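Side-chain contacts in serine protease (Arthrobacter nicotinovorans, PDB 3WY8), which probably hydrolyses peptide bonds as a trypsin-like serine protease with keratinolytic activity: residues 54-59 with 94-99; 67-72 with 107-112; 12-17 with 38-43. All coordinates share one frame; numbering follows the deposited sequence.

Interaction 1. Residues 54-59 with 94-99; sequences TNFIFV and AFAVMN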
ATOM      1  N   THR A  54      -2.079 -13.964   9.245  1.00 20.43           N
ATOM      2  CA  THR A  54      -3.171 -14.812   9.732  1.00 20.91           C
ATOM      3  C   THR A  54      -4.471 -14.031   9.936  1.00 21.01           C
ATOM      4  O   THR A  54      -5.553 -14.618  10.001  1.00 21.46           O
ATOM      5  CB  THR A  54      -2.785 -15.560  11.023  1.00 20.85           C
ATOM      6  OG1 THR A  54      -2.273 -14.629  11.983  1.00 21.17           O
ATOM      7  CG2 THR A  54      -1.720 -16.621  10.724  1.00 21.22           C
ATOM      8  N   ASN A  55      -4.354 -12.709  10.042  1.00 20.92           N
ATOM      9  CA  ASN A  55      -5.508 -11.811  10.064  1.00 20.81           C
ATOM     10  C   ASN A  55      -5.106 -10.492   9.429  1.00 20.36           C
ATOM     11  O   ASN A  55      -3.987 -10.031   9.629  1.00 20.10           O
ATOM     12  CB  ASN A  55      -6.020 -11.588  11.493  1.00 21.03           C
ATOM     13  CG  ASN A  55      -7.468 -11.113  11.531  1.00 22.73           C
ATOM     14  OD1 ASN A  55      -7.783 -10.094  12.148  1.00 24.93           O
ATOM     15  ND2 ASN A  55      -8.355 -11.848  10.863  1.00 23.51           N
ATOM     16  N   PHE A  56      -6.013  -9.908   8.650  1.00 19.91           N
ATOM     17  CA  PHE A  56      -5.718  -8.716   7.848  1.00 19.66           C
ATOM     18  C   PHE A  56      -7.006  -7.917   7.701  1.00 19.37           C
ATOM     19  O   PHE A  56      -7.959  -8.373   7.059  1.00 19.58           O
ATOM     20  CB  PHE A  56      -5.166  -9.146   6.476  1.00 19.51           C
ATOM     21  CG  PHE A  56      -4.785  -8.006   5.552  1.00 19.52           C
ATOM     22  CD1 PHE A  56      -3.446  -7.666   5.367  1.00 18.78           C
ATOM     23  CD2 PHE A  56      -5.755  -7.312   4.830  1.00 19.68           C
ATOM     24  CE1 PHE A  56      -3.075  -6.641   4.493  1.00 19.10           C
ATOM     25  CE2 PHE A  56      -5.400  -6.278   3.956  1.00 19.67           C
ATOM     26  CZ  PHE A  56      -4.053  -5.945   3.787  1.00 19.52           C
ATOM     27  N   ILE A  57      -7.032  -6.738   8.322  1.00 18.87           N
ATOM     28  CA  ILE A  57      -8.224  -5.894   8.364  1.00 18.72           C
ATOM     29  C   ILE A  57      -7.952  -4.567   7.665  1.00 18.25           C
ATOM     30  O   ILE A  57      -6.973  -3.894   7.966  1.00 18.27           O
ATOM     31  CB  ILE A  57      -8.687  -5.623   9.826  1.00 18.56           C
ATOM     32  CG1 ILE A  57      -8.827  -6.929  10.622  1.00 19.38           C
ATOM     33  CG2 ILE A  57      -9.977  -4.774   9.859  1.00 19.32           C
ATOM     34  CD1 ILE A  57      -9.834  -7.943  10.048  1.00 19.80           C
ATOM     35  N   PHE A  58      -8.822  -4.211   6.726  1.00 17.72           N
ATOM     36  CA  PHE A  58      -8.715  -2.956   5.990  1.00 17.79           C
ATOM     37  C   PHE A  58      -9.822  -2.018   6.442  1.00 17.76           C
ATOM     38  O   PHE A  58     -11.002  -2.389   6.438  1.00 18.11           O
ATOM     39  CB  PHE A  58      -8.797  -3.237   4.482  1.00 17.52           C
ATOM     40  CG  PHE A  58      -8.640  -2.017   3.606  1.00 17.15           C
ATOM     41  CD1 PHE A  58      -7.431  -1.319   3.551  1.00 17.31           C
ATOM     42  CD2 PHE A  58      -9.693  -1.598   2.800  1.00 17.68           C
ATOM     43  CE1 PHE A  58      -7.283  -0.204   2.718  1.00 17.54           C
ATOM     44  CE2 PHE A  58      -9.557  -0.487   1.964  1.00 17.89           C
ATOM     45  CZ  PHE A  58      -8.348   0.214   1.926  1.00 18.04           C
ATOM     46  N   VAL A  59      -9.440  -0.813   6.864  1.00 17.78           N
ATOM     47  CA  VAL A  59     -10.415   0.178   7.311  1.00 17.62           C
ATOM     48  C   VAL A  59     -10.370   1.415   6.408  1.00 17.42           C
ATOM     49  O   VAL A  59      -9.556   2.312   6.623  1.00 17.35           O
ATOM     50  CB  VAL A  59     -10.207   0.582   8.797  1.00 17.62           C
ATOM     51  CG1 VAL A  59     -11.394   1.381   9.288  1.00 17.69           C
ATOM     52  CG2 VAL A  59     -10.002  -0.650   9.684  1.00 17.79           C
ATOM     53  N   ALA A  94       1.920  -6.299  -2.801  1.00 16.68           N
ATOM     54  CA  ALA A  94       0.998  -7.417  -2.733  1.00 16.92           C
ATOM     55  C   ALA A  94      -0.438  -6.920  -2.759  1.00 17.20           C
ATOM     56  O   ALA A  94      -0.700  -5.724  -2.625  1.00 17.02           O
ATOM     57  CB  ALA A  94       1.267  -8.245  -1.484  1.00 16.69           C
ATOM     58  N   PHE A  95      -1.367  -7.848  -2.961  1.00 17.13           N
ATOM     59  CA  PHE A  95      -2.765  -7.503  -3.082  1.00 17.45           C
ATOM     60  C   PHE A  95      -3.592  -8.421  -2.211  1.00 17.65           C
ATOM     61  O   PHE A  95      -3.424  -9.639  -2.227  1.00 18.11           O
ATOM     62  CB  PHE A  95      -3.220  -7.568  -4.545  1.00 17.28           C
ATOM     63  CG  PHE A  95      -2.436  -6.664  -5.446  1.00 17.00           C
ATOM     64  CD1 PHE A  95      -2.851  -5.357  -5.673  1.00 16.90           C
ATOM     65  CD2 PHE A  95      -1.251  -7.106  -6.031  1.00 17.07           C
ATOM     66  CE1 PHE A  95      -2.111  -4.504  -6.492  1.00 17.37           C
ATOM     67  CE2 PHE A  95      -0.496  -6.260  -6.846  1.00 17.11           C
ATOM     68  CZ  PHE A  95      -0.930  -4.958  -7.080  1.00 16.94           C
ATOM     69  N   ALA A  96      -4.460  -7.812  -1.418  1.00 17.92           N
ATOM     70  CA  ALA A  96      -5.365  -8.564  -0.579  1.00 18.14           C
ATOM     71  C   ALA A  96      -6.736  -8.564  -1.239  1.00 18.61           C
ATOM     72  O   ALA A  96      -7.140  -7.567  -1.842  1.00 18.69           O
ATOM     73  CB  ALA A  96      -5.420  -7.938   0.796  1.00 18.31           C
ATOM     74  N   VAL A  97      -7.446  -9.686  -1.137  1.00 18.87           N
ATOM     75  CA  VAL A  97      -8.818  -9.776  -1.630  1.00 19.35           C
ATOM     76  C   VAL A  97      -9.750  -9.910  -0.434  1.00 19.55           C
ATOM     77  O   VAL A  97      -9.599 -10.818   0.383  1.00 19.54           O
ATOM     78  CB  VAL A  97      -9.007 -10.942  -2.624  1.00 19.38           C
ATOM     79  CG1 VAL A  97     -10.460 -11.026  -3.088  1.00 20.04           C
ATOM     80  CG2 VAL A  97      -8.091 -10.752  -3.817  1.00 19.51           C
ATOM     81  N   MET A  98     -10.697  -8.983  -0.333  1.00 20.35           N
ATOM     82  CA  MET A  98     -11.508  -8.835   0.873  1.00 21.41           C
ATOM     83  C   MET A  98     -12.804  -9.624   0.787  1.00 21.76           C
ATOM     84  O   MET A  98     -13.395  -9.747  -0.289  1.00 22.13           O
ATOM     85  CB  MET A  98     -11.819  -7.352   1.126  1.00 21.58           C
ATOM     86  CG  MET A  98     -10.603  -6.424   1.125  1.00 22.79           C
ATOM     87  SD  MET A  98      -9.352  -6.835   2.374  1.00 27.30           S
ATOM     88  CE  MET A  98      -8.250  -7.873   1.497  1.00 29.36           C
ATOM     89  N   ASN A  99     -13.233 -10.167   1.924  1.00 22.17           N
ATOM     90  CA  ASN A  99     -14.579 -10.711   2.067  1.00 22.72           C
ATOM     91  C   ASN A  99     -15.611  -9.613   1.846  1.00 22.87           C
ATOM     92  O   ASN A  99     -15.310  -8.428   2.000  1.00 22.61           O
ATOM     93  CB  ASN A  99     -14.779 -11.272   3.480  1.00 22.90           C
ATOM     94  CG  ASN A  99     -14.069 -12.589   3.700  1.00 23.86           C
ATOM     95  OD1 ASN A  99     -14.297 -13.562   2.982  1.00 26.29           O
ATOM     96  ND2 ASN A  99     -13.220 -12.635   4.718  1.00 24.78           N
TER

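Interaction 2. Residues 67-72 with 107-112; sequences APYGKW and ADVVGS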
ATOM      1  N   ALA A  67     -14.502   3.893  11.796  1.00 20.17           N
ATOM      2  CA  ALA A  67     -14.591   3.091  10.579  1.00 20.50           C
ATOM      3  C   ALA A  67     -15.896   3.417   9.837  1.00 20.51           C
ATOM      4  O   ALA A  67     -16.861   2.647   9.908  1.00 20.58           O
ATOM      5  CB  ALA A  67     -14.514   1.601  10.921  1.00 20.38           C
ATOM      6  N   PRO A  68     -15.931   4.551   9.109  1.00 20.81           N
ATOM      7  CA  PRO A  68     -17.200   5.027   8.527  1.00 20.88           C
ATOM      8  C   PRO A  68     -17.816   4.078   7.498  1.00 21.02           C
ATOM      9  O   PRO A  68     -19.035   4.119   7.277  1.00 20.93           O
ATOM     10  CB  PRO A  68     -16.818   6.357   7.869  1.00 20.98           C
ATOM     11  CG  PRO A  68     -15.346   6.276   7.653  1.00 21.09           C
ATOM     12  CD  PRO A  68     -14.798   5.429   8.756  1.00 20.80           C
ATOM     13  N   TYR A  69     -16.987   3.232   6.889  1.00 20.81           N
ATOM     14  CA  TYR A  69     -17.451   2.249   5.907  1.00 20.85           C
ATOM     15  C   TYR A  69     -17.203   0.812   6.377  1.00 20.70           C
ATOM     16  O   TYR A  69     -17.178  -0.122   5.575  1.00 21.01           O
ATOM     17  CB  TYR A  69     -16.818   2.525   4.533  1.00 20.83           C
ATOM     18  CG  TYR A  69     -17.003   3.958   4.080  1.00 21.98           C
ATOM     19  CD1 TYR A  69     -18.206   4.379   3.508  1.00 23.46           C
ATOM     20  CD2 TYR A  69     -15.990   4.899   4.248  1.00 22.98           C
ATOM     21  CE1 TYR A  69     -18.386   5.695   3.103  1.00 24.05           C
ATOM     22  CE2 TYR A  69     -16.161   6.217   3.849  1.00 23.76           C
ATOM     23  CZ  TYR A  69     -17.362   6.608   3.277  1.00 24.69           C
ATOM     24  OH  TYR A  69     -17.533   7.911   2.877  1.00 25.94           O
ATOM     25  N   GLY A  70     -17.038   0.650   7.690  1.00 20.62           N
ATOM     26  CA  GLY A  70     -16.842  -0.658   8.310  1.00 20.55           C
ATOM     27  C   GLY A  70     -15.416  -1.179   8.270  1.00 20.39           C
ATOM     28  O   GLY A  70     -14.515  -0.539   7.707  1.00 20.42           O
ATOM     29  N   LYS A  71     -15.219  -2.342   8.889  1.00 20.46           N
ATOM     30  CA  LYS A  71     -13.929  -3.021   8.915  1.00 20.58           C
ATOM     31  C   LYS A  71     -14.018  -4.233   8.001  1.00 20.63           C
ATOM     32  O   LYS A  71     -14.934  -5.050   8.135  1.00 20.73           O
ATOM     33  CB  LYS A  71     -13.576  -3.466  10.340  1.00 20.95           C
ATOM     34  CG  LYS A  71     -13.413  -2.332  11.352  1.00 21.77           C
ATOM     35  CD  LYS A  71     -13.295  -2.870  12.786  1.00 24.66           C
ATOM     36  CE  LYS A  71     -14.621  -3.455  13.284  1.00 27.03           C
ATOM     37  NZ  LYS A  71     -14.554  -3.963  14.690  1.00 28.86           N
ATOM     38  N   TRP A  72     -13.066  -4.343   7.081  1.00 20.28           N
ATOM     39  CA  TRP A  72     -13.093  -5.371   6.048  1.00 20.44           C
ATOM     40  C   TRP A  72     -12.023  -6.417   6.310  1.00 20.79           C
ATOM     41  O   TRP A  72     -10.879  -6.076   6.606  1.00 20.80           O
ATOM     42  CB  TRP A  72     -12.918  -4.727   4.665  1.00 20.24           C
ATOM     43  CG  TRP A  72     -14.043  -3.789   4.321  1.00 19.80           C
ATOM     44  CD1 TRP A  72     -14.260  -2.535   4.829  1.00 19.32           C
ATOM     45  CD2 TRP A  72     -15.121  -4.044   3.413  1.00 18.86           C
ATOM     46  NE1 TRP A  72     -15.403  -1.991   4.284  1.00 18.64           N
ATOM     47  CE2 TRP A  72     -15.950  -2.897   3.413  1.00 19.25           C
ATOM     48  CE3 TRP A  72     -15.461  -5.127   2.590  1.00 19.12           C
ATOM     49  CZ2 TRP A  72     -17.104  -2.804   2.622  1.00 19.13           C
ATOM     50  CZ3 TRP A  72     -16.612  -5.035   1.806  1.00 19.66           C
ATOM     51  CH2 TRP A  72     -17.416  -3.879   1.831  1.00 19.48           C
ATOM     52  N   ALA A 107     -15.422  -2.265  -3.319  1.00 21.14           N
ATOM     53  CA  ALA A 107     -15.397  -1.215  -4.337  1.00 21.12           C
ATOM     54  C   ALA A 107     -16.772  -0.603  -4.593  1.00 21.49           C
ATOM     55  O   ALA A 107     -16.872   0.546  -5.028  1.00 21.34           O
ATOM     56  CB  ALA A 107     -14.786  -1.741  -5.633  1.00 20.95           C
ATOM     57  N   ASP A 108     -17.828  -1.365  -4.313  1.00 21.65           N
ATOM     58  CA  ASP A 108     -19.190  -0.849  -4.424  1.00 22.08           C
ATOM     59  C   ASP A 108     -19.506   0.152  -3.316  1.00 21.88           C
ATOM     60  O   ASP A 108     -20.359   1.028  -3.492  1.00 22.40           O
ATOM     61  CB  ASP A 108     -20.212  -1.988  -4.423  1.00 22.36           C
ATOM     62  CG  ASP A 108     -20.308  -2.698  -5.771  1.00 23.79           C
ATOM     63  OD1 ASP A 108     -20.052  -2.061  -6.819  1.00 25.20           O
ATOM     64  OD2 ASP A 108     -20.652  -3.898  -5.782  1.00 25.52           O
ATOM     65  N   VAL A 109     -18.804   0.026  -2.190  1.00 21.12           N
ATOM     66  CA  VAL A 109     -18.994   0.910  -1.039  1.00 20.63           C
ATOM     67  C   VAL A 109     -18.064   2.126  -1.091  1.00 20.28           C
ATOM     68  O   VAL A 109     -18.507   3.254  -0.857  1.00 20.43           O
ATOM     69  CB  VAL A 109     -18.827   0.147   0.304  1.00 20.48           C
ATOM     70  CG1 VAL A 109     -19.103   1.065   1.508  1.00 20.49           C
ATOM     71  CG2 VAL A 109     -19.741  -1.066   0.344  1.00 20.70           C
ATOM     72  N   VAL A 110     -16.788   1.904  -1.406  1.00 19.63           N
ATOM     73  CA  VAL A 110     -15.786   2.981  -1.312  1.00 19.55           C
ATOM     74  C   VAL A 110     -15.127   3.392  -2.635  1.00 19.46           C
ATOM     75  O   VAL A 110     -14.276   4.284  -2.658  1.00 19.55           O
ATOM     76  CB  VAL A 110     -14.686   2.660  -0.259  1.00 19.68           C
ATOM     77  CG1 VAL A 110     -15.306   2.369   1.095  1.00 19.85           C
ATOM     78  CG2 VAL A 110     -13.807   1.494  -0.713  1.00 18.97           C
ATOM     79  N   GLY A 111     -15.518   2.749  -3.732  1.00 19.46           N
ATOM     80  CA  GLY A 111     -14.886   3.006  -5.022  1.00 19.05           C
ATOM     81  C   GLY A 111     -13.507   2.372  -5.078  1.00 19.13           C
ATOM     82  O   GLY A 111     -13.144   1.580  -4.207  1.00 18.72           O
ATOM     83  N   SER A 112     -12.740   2.730  -6.103  1.00 19.28           N
ATOM     84  CA  SER A 112     -11.412   2.158  -6.302  1.00 19.23           C
ATOM     85  C   SER A 112     -10.560   3.014  -7.233  1.00 19.31           C
ATOM     86  O   SER A 112     -11.082   3.818  -8.014  1.00 19.57           O
ATOM     87  CB  SER A 112     -11.525   0.733  -6.852  1.00 19.36           C
ATOM     88  OG  SER A 112     -12.128   0.731  -8.134  1.00 20.18           O
TER

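Interaction 3. Residues 12-17 with 38-43; sequences GKIFFT and VSTAGH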
ATOM      1  N   GLY A  12      -7.116   3.326   2.961  1.00 16.23           N
ATOM      2  CA  GLY A  12      -7.386   2.839   4.308  1.00 16.24           C
ATOM      3  C   GLY A  12      -6.182   2.452   5.145  1.00 16.42           C
ATOM      4  O   GLY A  12      -5.057   2.330   4.654  1.00 16.28           O
ATOM      5  N   LYS A  13      -6.449   2.278   6.435  1.00 16.25           N
ATOM      6  CA  LYS A  13      -5.480   1.779   7.392  1.00 16.38           C
ATOM      7  C   LYS A  13      -5.647   0.268   7.500  1.00 16.69           C
ATOM      8  O   LYS A  13      -6.769  -0.243   7.431  1.00 16.80           O
ATOM      9  CB  LYS A  13      -5.716   2.445   8.746  1.00 16.34           C
ATOM     10  CG  LYS A  13      -4.617   2.200   9.784  1.00 16.13           C
ATOM     11  CD  LYS A  13      -4.945   2.949  11.072  1.00 16.39           C
ATOM     12  CE  LYS A  13      -3.948   2.641  12.187  1.00 16.37           C
ATOM     13  NZ  LYS A  13      -2.618   3.279  11.986  1.00 15.29           N
ATOM     14  N   ILE A  14      -4.532  -0.436   7.666  1.00 16.55           N
ATOM     15  CA  ILE A  14      -4.539  -1.892   7.803  1.00 16.58           C
ATOM     16  C   ILE A  14      -4.051  -2.291   9.189  1.00 16.89           C
ATOM     17  O   ILE A  14      -3.039  -1.773   9.668  1.00 16.75           O
ATOM     18  CB  ILE A  14      -3.648  -2.562   6.732  1.00 16.58           C
ATOM     19  CG1 ILE A  14      -4.206  -2.302   5.327  1.00 16.49           C
ATOM     20  CG2 ILE A  14      -3.521  -4.067   6.973  1.00 17.38           C
ATOM     21  CD1 ILE A  14      -3.209  -2.597   4.205  1.00 17.05           C
ATOM     22  N   PHE A  15      -4.790  -3.197   9.827  1.00 17.02           N
ATOM     23  CA  PHE A  15      -4.379  -3.821  11.082  1.00 17.39           C
ATOM     24  C   PHE A  15      -4.199  -5.299  10.786  1.00 17.52           C
ATOM     25  O   PHE A  15      -5.106  -5.940  10.240  1.00 17.62           O
ATOM     26  CB  PHE A  15      -5.457  -3.644  12.152  1.00 17.37           C
ATOM     27  CG  PHE A  15      -5.715  -2.212  12.535  1.00 17.23           C
ATOM     28  CD1 PHE A  15      -5.110  -1.661  13.665  1.00 17.24           C
ATOM     29  CD2 PHE A  15      -6.574  -1.415  11.777  1.00 17.37           C
ATOM     30  CE1 PHE A  15      -5.349  -0.342  14.030  1.00 16.84           C
ATOM     31  CE2 PHE A  15      -6.825  -0.093  12.138  1.00 17.51           C
ATOM     32  CZ  PHE A  15      -6.214   0.444  13.272  1.00 16.84           C
ATOM     33  N   PHE A  16      -3.042  -5.854  11.131  1.00 17.58           N
ATOM     34  CA  PHE A  16      -2.795  -7.253  10.788  1.00 17.49           C
ATOM     35  C   PHE A  16      -1.957  -8.036  11.789  1.00 17.73           C
ATOM     36  O   PHE A  16      -1.293  -7.456  12.649  1.00 17.49           O
ATOM     37  CB  PHE A  16      -2.241  -7.388   9.354  1.00 17.70           C
ATOM     38  CG  PHE A  16      -0.853  -6.827   9.162  1.00 17.92           C
ATOM     39  CD1 PHE A  16       0.238  -7.681   9.030  1.00 18.64           C
ATOM     40  CD2 PHE A  16      -0.641  -5.454   9.073  1.00 17.95           C
ATOM     41  CE1 PHE A  16       1.529  -7.180   8.834  1.00 18.11           C
ATOM     42  CE2 PHE A  16       0.648  -4.940   8.876  1.00 17.91           C
ATOM     43  CZ  PHE A  16       1.732  -5.807   8.755  1.00 18.77           C
ATOM     44  N   THR A  17      -2.038  -9.361  11.684  1.00 17.86           N
ATOM     45  CA  THR A  17      -1.221 -10.261  12.480  1.00 18.63           C
ATOM     46  C   THR A  17      -0.338 -11.052  11.523  1.00 18.77           C
ATOM     47  O   THR A  17      -0.835 -11.702  10.603  1.00 18.66           O
ATOM     48  CB  THR A  17      -2.088 -11.204  13.344  1.00 18.92           C
ATOM     49  OG1 THR A  17      -2.948 -10.420  14.183  1.00 18.91           O
ATOM     50  CG2 THR A  17      -1.218 -12.090  14.220  1.00 19.14           C
ATOM     51  N   VAL A  38      -7.360  -4.926  -2.671  1.00 17.11           N
ATOM     52  CA  VAL A  38      -6.663  -3.876  -1.931  1.00 16.96           C
ATOM     53  C   VAL A  38      -5.171  -4.000  -2.203  1.00 16.55           C
ATOM     54  O   VAL A  38      -4.585  -5.068  -2.022  1.00 16.61           O
ATOM     55  CB  VAL A  38      -6.925  -3.986  -0.402  1.00 16.78           C
ATOM     56  CG1 VAL A  38      -6.000  -3.050   0.390  1.00 17.45           C
ATOM     57  CG2 VAL A  38      -8.385  -3.679  -0.087  1.00 17.52           C
ATOM     58  N   SER A  39      -4.553  -2.907  -2.641  1.00 16.23           N
ATOM     59  CA  SER A  39      -3.113  -2.886  -2.850  1.00 15.80           C
ATOM     60  C   SER A  39      -2.391  -2.495  -1.559  1.00 16.04           C
ATOM     61  O   SER A  39      -2.884  -1.675  -0.784  1.00 15.91           O
ATOM     62  CB  SER A  39      -2.762  -1.887  -3.940  1.00 15.88           C
ATOM     63  OG  SER A  39      -3.154  -0.593  -3.530  1.00 14.88           O
ATOM     64  N   THR A  40      -1.216  -3.081  -1.351  1.00 15.97           N
ATOM     65  CA  THR A  40      -0.388  -2.793  -0.177  1.00 16.29           C
ATOM     66  C   THR A  40       1.043  -3.277  -0.442  1.00 16.10           C
ATOM     67  O   THR A  40       1.357  -3.673  -1.567  1.00 16.11           O
ATOM     68  CB  THR A  40      -1.011  -3.389   1.129  1.00 16.21           C
ATOM     69  OG1 THR A  40      -0.341  -2.861   2.282  1.00 17.25           O
ATOM     70  CG2 THR A  40      -0.960  -4.922   1.145  1.00 17.28           C
ATOM     71  N   ALA A  41       1.906  -3.222   0.569  1.00 16.15           N
ATOM     72  CA  ALA A  41       3.268  -3.749   0.439  1.00 16.01           C
ATOM     73  C   ALA A  41       3.267  -5.243   0.715  1.00 16.05           C
ATOM     74  O   ALA A  41       2.430  -5.730   1.467  1.00 15.74           O
ATOM     75  CB  ALA A  41       4.208  -3.046   1.404  1.00 16.02           C
ATOM     76  N   GLY A  42       4.205  -5.966   0.107  1.00 16.22           N
ATOM     77  CA  GLY A  42       4.350  -7.397   0.385  1.00 16.19           C
ATOM     78  C   GLY A  42       4.591  -7.616   1.868  1.00 16.42           C
ATOM     79  O   GLY A  42       4.023  -8.532   2.469  1.00 16.55           O
ATOM     80  N   HIS A  43       5.409  -6.750   2.468  1.00 16.64           N
ATOM     81  CA  HIS A  43       5.745  -6.880   3.894  1.00 16.75           C
ATOM     82  C   HIS A  43       4.594  -6.550   4.847  1.00 17.08           C
ATOM     83  O   HIS A  43       4.707  -6.750   6.061  1.00 17.33           O
ATOM     84  CB  HIS A  43       7.056  -6.138   4.240  1.00 16.85           C
ATOM     85  CG  HIS A  43       6.916  -4.656   4.411  1.00 16.83           C
ATOM     86  ND1 HIS A  43       7.281  -3.754   3.433  1.00 17.51           N
ATOM     87  CD2 HIS A  43       6.518  -3.918   5.474  1.00 17.92           C
ATOM     88  CE1 HIS A  43       7.078  -2.525   3.876  1.00 16.98           C
ATOM     89  NE2 HIS A  43       6.620  -2.597   5.113  1.00 17.34           N
TER

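Interaction 1. Residues 54-59 with 94-99
F56 and F58 of strand 55-60 face A96 and M98 of strand 94-98 across the inside of the first β-barrel of this trypsin-like protease domain. The two strands are not neighbours in the sheet. Their short segments cross almost at a right angle, 82°, and their axes come within 9.0 Å. The contact is therefore made by side chains that meet inside the barrel.

The apolar contacts come first. The F56 ring approaches A96 obliquely, and its CE2 lies 3.6 Å from A96 CB. CG of F56 stands anti to the backbone N (chi1 -179°), which turns the ring into the barrel interior toward strand 94-98. F58 takes part through its base: F58 CB is 4.2 Å from M98 SD, while its ring runs on in another direction.

The second kind is a Met-aromatic contact. The M98 chain bends at chi2 and chi3 and meets the F56 side chain roughly at a right angle. M98 SD sits 5.4 Å from the centroid of the F56 ring, at the ring edge. The modelled position of the M98 methyl CE is doubtful, because it comes too close to A96 CB.

All four touching residues are buried, and other strands close the space around them. I14 of strand 11-18 packs on both F56 and F58. V38 of strand 37-40 reaches F58 and M98. Strand 72-78 lies between these two strands in the sheet: it pairs with strand 55-60 through backbone bonds of F56 with A74 and F58 with W72, and M98 packs on A74.

Interaction 2. Residues 67-72 with 107-112
V109 divides its two methyls between Y69 and W72. The contact sets the end of helix 106-110 against the connection that leads from strand 55-60 into strand 72-78 of the first trypsin-like barrel. The connection includes a type I β-turn from A67 to G70.

In the first shell every contact is apolar. V109 CG1 lies 4.0 Å from Y69 CD1, and the two side chains lie alongside each other, running opposite ways. V109 CG2 comes up to the edge of the indole, near its plane, 3.9 Å from W72 CZ2 and as close to CH2. With CG1 anti to the backbone N (chi1 -177°), V109 can offer one methyl to each aromatic. V110 adds its CG1, which rests 3.8 Å from Y69 CB and reaches the ring obliquely.

The next shell holds the aromatics in place. W72 NE1 donates a hydrogen bond of 2.9 Å to Y69 O. The donor stands above the carbonyl plane, and the N-H...O angle is a bent 143°. This ties the indole to the turn that carries Y69. An alanine in place of W72 would probably leave Y69 O without this donor and open a gap beside V109 CG2.

Further out, P60 packs on both W72 and V110, and L101 also packs on W72. Y69 touches K9 and A61. On the helix side, D108 forms a salt bridge with K35, and V110 rests on S29.

The turn and the helix end each have a backbone bond of their own. G70 N bonds to A67 O at 3.0 Å. G111 N, just past the helix and at a residue with positive phi, bonds to A107 O at 2.9 Å.

Interaction 3. Residues 12-17 with 38-43
I14 holds CG1 anti to its carbonyl carbon (chi1 -64°) and stays extended beyond it, which carries CD1 across to the hydroxyl oxygen of T40. F16 takes the crowded position, with CG between the backbone N and the carbonyl carbon (chi1 68°), and its ring is directed to the backbone of H43.

T40-A41-G42-H43 followed by C44 matches the Thr-Ala-Ala-His-Cys motif of trypsin-like proteases, with glycine in the second alanine position. The contact lies in the first barrel, between strand 11-18 and the segment that leaves strand 37-40 for the histidine.

The touching is light. I14 CD1 lies 3.5 Å from T40 OG1 and 3.9 Å from T40 CB, and the two side chains meet at a slant. This is a methyl against a hydroxyl oxygen, not a polar bond. The polar need of T40 OG1 is met elsewhere, by a hydrogen bond with S26 O of strand 21-29.

H43 is touched through its backbone. CB of H43 points away from strand 11-18, and the imidazole keeps its polar partners outside this contact. ND1 is hydrogen-bonded to D92 OD2 and NE2 to S171 OG, consistent with a Ser-His-Asp catalytic triad. I14 and F16 pack against the chain that leads to the histidine and presents it.

Both also rest on C25, whose disulfide to C44 links strand 21-29 to the residue after H43. At the F16 end of the contact, CZ of the ring comes within 4.1 Å of H43 O, approaching obliquely.

Overall arrangement
Interactions 1 and 3 share the six-stranded antiparallel barrel. Their centres are about 7 Å apart. Strands 55-60 and 11-18 are neighbours in it, as are 94-98 and 37-40; a probable backbone bond from V38 N to A96 O joins the latter pair, and one from V59 N to K13 O the former. Interaction 2 lies farther out, its centre about 12 Å from interaction 1 and about 15 Å from interaction 3. It touches interaction 1 through F58 and W72 but does not touch interaction 3. Along the chain, interaction 3 closes before the other two open, and interactions 1 and 2 interleave. Together they run from a barrel end, through its core, to the probable catalytic histidine.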